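Local coordinates for uncharacterized protein (Slackia heliotrinireducens DSM 20476, PDB 4S1P) that is of unknown function but probably acts as an SGNH (GDSL-type) hydrolase, cleaving ester bonds through a serine nucleophile, at residues K48-N51 and G52-Q56; T55-A58 and L59-A63. One frame throughout, in Å; residues are numbered along the deposited sequence.

Contact 1: K48-N51 and G52-Q56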
ATOM      1  N   LYS A  48      14.880  14.582   3.374  1.00 15.83           N
ATOM      2  CA  LYS A  48      15.240  14.906   4.780  1.00 17.45           C
ATOM      3  C   LYS A  48      14.757  13.814   5.746  1.00 15.12           C
ATOM      4  O   LYS A  48      15.207  13.743   6.896  1.00 16.78           O
ATOM      5  CB  LYS A  48      14.692  16.265   5.200  1.00 19.61           C
ATOM      6  CG  LYS A  48      15.204  17.384   4.320  1.00 22.08           C
ATOM      7  CD  LYS A  48      14.707  18.731   4.796  1.00 27.73           C
ATOM      8  CE  LYS A  48      15.120  19.800   3.804  1.00 37.12           C
ATOM      9  NZ  LYS A  48      14.723  21.142   4.297  1.00 46.62           N
ATOM     10  N   THR A  49      13.801  12.983   5.319  1.00 14.13           N
ATOM     11  CA  THR A  49      13.341  11.897   6.149  1.00 13.19           C
ATOM     12  C   THR A  49      14.163  10.660   5.837  1.00 11.62           C
ATOM     13  O   THR A  49      14.768  10.561   4.761  1.00 13.17           O
ATOM     14  CB  THR A  49      11.829  11.588   5.927  1.00 13.84           C
ATOM     15  OG1 THR A  49      11.616  10.900   4.692  1.00 13.85           O
ATOM     16  CG2 THR A  49      10.957  12.842   6.043  1.00 15.74           C
ATOM     17  N   ARG A  50      14.188   9.720   6.773  1.00 12.76           N
ATOM     18  CA  ARG A  50      14.915   8.476   6.565  1.00 13.36           C
ATOM     19  C   ARG A  50      14.308   7.713   5.353  1.00 12.63           C
ATOM     20  O   ARG A  50      15.057   7.281   4.460  1.00 14.12           O
ATOM     21  CB  ARG A  50      14.971   7.584   7.798  1.00 13.39           C
ATOM     22  CG  ARG A  50      15.651   6.285   7.477  1.00 15.94           C
ATOM     23  CD  ARG A  50      15.957   5.438   8.710  1.00 21.63           C
ATOM     24  NE  ARG A  50      16.613   4.206   8.299  1.00 23.41           N
ATOM     25  CZ  ARG A  50      17.900   4.122   7.971  1.00 22.25           C
ATOM     26  NH1 ARG A  50      18.654   5.182   8.009  1.00 23.71           N
ATOM     27  NH2 ARG A  50      18.426   2.978   7.557  1.00 28.18           N
ATOM     28  N   ASN A  51      12.983   7.619   5.290  1.00 13.53           N
ATOM     29  CA  ASN A  51      12.354   6.943   4.161  1.00 14.73           C
ATOM     30  C   ASN A  51      12.671   7.650   2.855  1.00 13.60           C
ATOM     31  O   ASN A  51      12.897   6.973   1.830  1.00 13.39           O
ATOM     32  CB  ASN A  51      10.817   6.892   4.316  1.00 17.49           C
ATOM     33  CG  ASN A  51      10.348   5.717   5.125  1.00 19.64           C
ATOM     34  OD1 ASN A  51      11.002   4.679   5.144  1.00 20.87           O
ATOM     35  ND2 ASN A  51       9.219   5.892   5.871  1.00 20.93           N
ATOM     36  N   GLY A  52      12.602   8.980   2.831  1.00 12.13           N
ATOM     37  CA  GLY A  52      12.899   9.697   1.629  1.00 13.40           C
ATOM     38  C   GLY A  52      14.317   9.485   1.159  1.00 12.96           C
ATOM     39  O   GLY A  52      14.562   9.342  -0.029  1.00 13.28           O
ATOM     40  N   ALA A  53      15.277   9.505   2.085  1.00 11.92           N
ATOM     41  CA  ALA A  53      16.647   9.279   1.716  1.00 11.97           C
ATOM     42  C   ALA A  53      16.831   7.852   1.203  1.00 11.18           C
ATOM     43  O   ALA A  53      17.587   7.617   0.240  1.00 12.74           O
ATOM     44  CB  ALA A  53      17.600   9.532   2.889  1.00 13.96           C
ATOM     45  N   LEU A  54      16.255   6.876   1.904  1.00 11.88           N
ATOM     46  CA  LEU A  54      16.339   5.489   1.477  1.00 11.91           C
ATOM     47  C   LEU A  54      15.751   5.303   0.090  1.00 12.02           C
ATOM     48  O   LEU A  54      16.343   4.633  -0.757  1.00 12.70           O
ATOM     49  CB  LEU A  54      15.640   4.583   2.458  1.00 13.58           C
ATOM     50  CG  LEU A  54      16.357   4.360   3.787  1.00 15.62           C
ATOM     51  CD1 LEU A  54      15.416   3.604   4.717  1.00 17.13           C
ATOM     52  CD2 LEU A  54      17.663   3.615   3.589  1.00 18.51           C
ATOM     53  N   THR A  55      14.562   5.828  -0.130  1.00 11.51           N
ATOM     54  CA  THR A  55      13.899   5.662  -1.421  1.00 11.94           C
ATOM     55  C   THR A  55      14.643   6.392  -2.533  1.00 13.39           C
ATOM     56  O   THR A  55      14.840   5.815  -3.612  1.00 12.86           O
ATOM     57  CB  THR A  55      12.430   6.049  -1.306  1.00 12.43           C
ATOM     58  OG1 THR A  55      11.809   5.151  -0.382  1.00 12.05           O
ATOM     59  CG2 THR A  55      11.724   6.026  -2.639  1.00 13.65           C
ATOM     60  N   GLN A  56      15.100   7.623  -2.293  1.00 13.16           N
ATOM     61  CA  GLN A  56      15.912   8.310  -3.290  1.00 13.84           C
ATOM     62  C   GLN A  56      17.147   7.465  -3.645  1.00 13.44           C
ATOM     63  O   GLN A  56      17.455   7.287  -4.829  1.00 15.04           O
ATOM     64  CB  GLN A  56      16.352   9.649  -2.710  1.00 14.44           C
ATOM     65  CG  GLN A  56      17.190  10.518  -3.630  1.00 18.48           C
ATOM     66  CD  GLN A  56      17.702  11.754  -2.894  1.00 22.09           C
ATOM     67  OE1 GLN A  56      18.364  11.665  -1.841  1.00 26.15           O
ATOM     68  NE2 GLN A  56      17.365  12.895  -3.402  1.00 27.91           N
TER
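Thr-49 OG1 takes the backbone N-H of Gly-52 at 2.8 Å, the N-cap bond that opens helix 50-61. The hydrogen placed on Gly-52 N points at the oxygen with an angle of 157°. Thr-49, the N-cap residue just before the helix, brings its hydroxyl there by setting OG1 between its own backbone N and carbonyl carbon (chi1 75°). The one proton of this hydroxyl has two carbonyl acceptors in the preceding loop, Asn-46 O and Glu-43 O, while the oxygen itself accepts Gly-52 N, so the cap is tied to the chain that leads into it.

Behind the cap the helical pattern starts at once: Ala-53 N donates to Thr-49 O, and Leu-54 N reaches Arg-50 O at 2.9 Å. Asn-51 O accepts Thr-55 N at 2.8 Å, and Thr-55 OG1 lies 3.1 Å from the same oxygen. That hydroxyl also meets His-44 ND1 and His-34 ND1 in hydrogen bonds. Asn-51 ND2 bonds Glu-43 OE1, a second tie between the first turn and the loop before it.

On the exposed flank, the side chains of Arg-50 and Leu-54 pass at a slant. The arginine chain is extended from CG to NE, with CG anti to the backbone N (chi1 176°), which carries the guanidinium out to the leucine methyls. Leu-54 CD2 stands over one guanidinium face, displaced toward its rim, and Leu-54 CD1 comes within 3.8 Å of Arg-50 NE.

Contact 2: T55-A58 and L59-A63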
ATOM      1  N   THR A  55      14.562   5.828  -0.130  1.00 11.51           N
ATOM      2  CA  THR A  55      13.899   5.662  -1.421  1.00 11.94           C
ATOM      3  C   THR A  55      14.643   6.392  -2.533  1.00 13.39           C
ATOM      4  O   THR A  55      14.840   5.815  -3.612  1.00 12.86           O
ATOM      5  CB  THR A  55      12.430   6.049  -1.306  1.00 12.43           C
ATOM      6  OG1 THR A  55      11.809   5.151  -0.382  1.00 12.05           O
ATOM      7  CG2 THR A  55      11.724   6.026  -2.639  1.00 13.65           C
ATOM      8  N   GLN A  56      15.100   7.623  -2.293  1.00 13.16           N
ATOM      9  CA  GLN A  56      15.912   8.310  -3.290  1.00 13.84           C
ATOM     10  C   GLN A  56      17.147   7.465  -3.645  1.00 13.44           C
ATOM     11  O   GLN A  56      17.455   7.287  -4.829  1.00 15.04           O
ATOM     12  CB  GLN A  56      16.352   9.649  -2.710  1.00 14.44           C
ATOM     13  CG  GLN A  56      17.190  10.518  -3.630  1.00 18.48           C
ATOM     14  CD  GLN A  56      17.702  11.754  -2.894  1.00 22.09           C
ATOM     15  OE1 GLN A  56      18.364  11.665  -1.841  1.00 26.15           O
ATOM     16  NE2 GLN A  56      17.365  12.895  -3.402  1.00 27.91           N
ATOM     17  N   ALA A  57      17.873   6.972  -2.640  1.00 12.43           N
ATOM     18  CA  ALA A  57      19.083   6.173  -2.908  1.00 13.29           C
ATOM     19  C   ALA A  57      18.729   4.893  -3.661  1.00 13.39           C
ATOM     20  O   ALA A  57      19.470   4.505  -4.593  1.00 14.26           O
ATOM     21  CB  ALA A  57      19.822   5.841  -1.643  1.00 14.50           C
ATOM     22  N   ALA A  58      17.577   4.259  -3.316  1.00 13.39           N
ATOM     23  CA  ALA A  58      17.302   2.978  -3.936  1.00 12.42           C
ATOM     24  C   ALA A  58      17.028   3.195  -5.401  1.00 12.59           C
ATOM     25  O   ALA A  58      17.403   2.365  -6.242  1.00 14.13           O
ATOM     26  CB  ALA A  58      16.111   2.342  -3.283  1.00 12.74           C
ATOM     27  N   LEU A  59      16.304   4.271  -5.738  1.00 13.71           N
ATOM     28  CA  LEU A  59      15.966   4.515  -7.144  1.00 14.66           C
ATOM     29  C   LEU A  59      17.167   4.995  -7.937  1.00 14.97           C
ATOM     30  O   LEU A  59      17.212   4.779  -9.164  1.00 17.06           O
ATOM     31  CB  LEU A  59      14.814   5.497  -7.256  1.00 15.35           C
ATOM     32  CG  LEU A  59      13.487   5.022  -6.681  1.00 17.25           C
ATOM     33  CD1 LEU A  59      12.409   6.089  -6.770  1.00 19.89           C
ATOM     34  CD2 LEU A  59      13.039   3.738  -7.352  1.00 18.52           C
ATOM     35  N   ALA A  60      18.126   5.641  -7.275  1.00 15.67           N
ATOM     36  CA  ALA A  60      19.349   6.077  -7.926  1.00 17.21           C
ATOM     37  C   ALA A  60      20.393   4.979  -8.094  1.00 17.18           C
ATOM     38  O   ALA A  60      21.181   5.024  -9.044  1.00 20.65           O
ATOM     39  CB  ALA A  60      19.967   7.250  -7.174  1.00 16.85           C
ATOM     40  N   ASN A  61      20.398   3.990  -7.193  1.00 14.88           N
ATOM     41  CA  ASN A  61      21.504   3.082  -7.062  1.00 15.62           C
ATOM     42  C   ASN A  61      21.232   1.619  -7.402  1.00 16.13           C
ATOM     43  O   ASN A  61      22.154   0.850  -7.647  1.00 16.79           O
ATOM     44  CB  ASN A  61      22.052   3.132  -5.630  1.00 19.55           C
ATOM     45  CG  ASN A  61      22.604   4.497  -5.261  1.00 19.91           C
ATOM     46  OD1 ASN A  61      22.677   5.408  -6.078  1.00 23.72           O
ATOM     47  ND2 ASN A  61      22.941   4.643  -3.990  1.00 25.49           N
ATOM     48  N   GLU A  62      19.974   1.231  -7.351  1.00 15.26           N
ATOM     49  CA  GLU A  62      19.594  -0.165  -7.540  1.00 14.64           C
ATOM     50  C   GLU A  62      18.547  -0.280  -8.645  1.00 13.34           C
ATOM     51  O   GLU A  62      17.953   0.714  -9.082  1.00 15.43           O
ATOM     52  CB  GLU A  62      19.102  -0.802  -6.223  1.00 14.73           C
ATOM     53  CG  GLU A  62      20.067  -0.665  -5.079  1.00 17.22           C
ATOM     54  CD  GLU A  62      19.610  -1.395  -3.860  1.00 19.16           C
ATOM     55  OE1 GLU A  62      19.391  -2.605  -3.915  1.00 18.50           O
ATOM     56  OE2 GLU A  62      19.434  -0.729  -2.850  1.00 20.93           O
ATOM     57  N   ALA A  63      18.358  -1.500  -9.120  1.00 14.43           N
ATOM     58  CA  ALA A  63      17.424  -1.784 -10.195  1.00 15.15           C
ATOM     59  C   ALA A  63      16.195  -2.460  -9.649  1.00 13.15           C
ATOM     60  O   ALA A  63      16.304  -3.425  -8.904  1.00 15.81           O
ATOM     61  CB  ALA A  63      18.089  -2.683 -11.193  1.00 15.62           C
TER
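Leu-59 and Thr-55, one helical turn apart, lie side by side and point the same way, with Leu-59 CD1 4.2 Å from Thr-55 CG2. The leucine also leans over the backbone: its CG is 3.4 Å from Thr-55 O, a position reached with CG anti to the carbonyl carbon (chi1 -64°). That carbonyl accepts Leu-59 N at 3.0 Å in a fairly straight bond, so the bond and the side-chain packing occupy the same turn. Ala-60 N repeats the pattern on Gln-56 O, and Ala-60 CB rests 3.4 Å from the same oxygen.

The geometry then changes. Asn-61 N approaches Ala-57 O at 2.8 Å, but its N-H points poorly, at 126°, and the bond is weak despite its length; Asn-61 CB crowds the same carbonyl at 3.1 Å. Asn-61 is the last helical residue; Glu-62 is the first to leave helical backbone angles. Glu-62 N still donates to Ala-58 O at 3.0 Å, although it approaches from above the carbonyl plane, 36° out of it.

The next shell joins this end to the sheet and the following loop. Ala-58 O also receives Trp-64 NE1, giving it two donors, Glu-62 N and Trp-64 NE1, both from the chain beyond the helix end, while Leu-59 touches the Trp-64 side chain. Glu-62 divides its carboxylate between salt bridges to Arg-32 and Arg-5, residues of strands 29-35 and 4-10, and Ala-58 packs on Leu-7. The arrangement is that of a helix C-terminus in a parallel alpha/beta fold, where the chain turns from helix 50-61 toward strand 66-69.

From the N terminus, the chain runs through strand 4-10, helices 12-15 and 19-27, strand 29-35 and a loop before reaching helix 50-61. Contact 1 (48-51 with 52-56) closes that loop onto the first turn of the helix; contact 2 (55-58 with 59-63) closes its last turn as the chain heads for strand 66-69. They neither nest nor cross but follow one another, overlapping at Thr-55 and Gln-56, with centres 10 Å apart. Together they span the helix that leads from edge strand 29-35, past its neighbour 4-10, to strand 66-69, a crossover connection within the parallel sheet. Leu-54 touches His-34 on the edge strand, whereas Thr-55 packs against Leu-9 on strand 4-10.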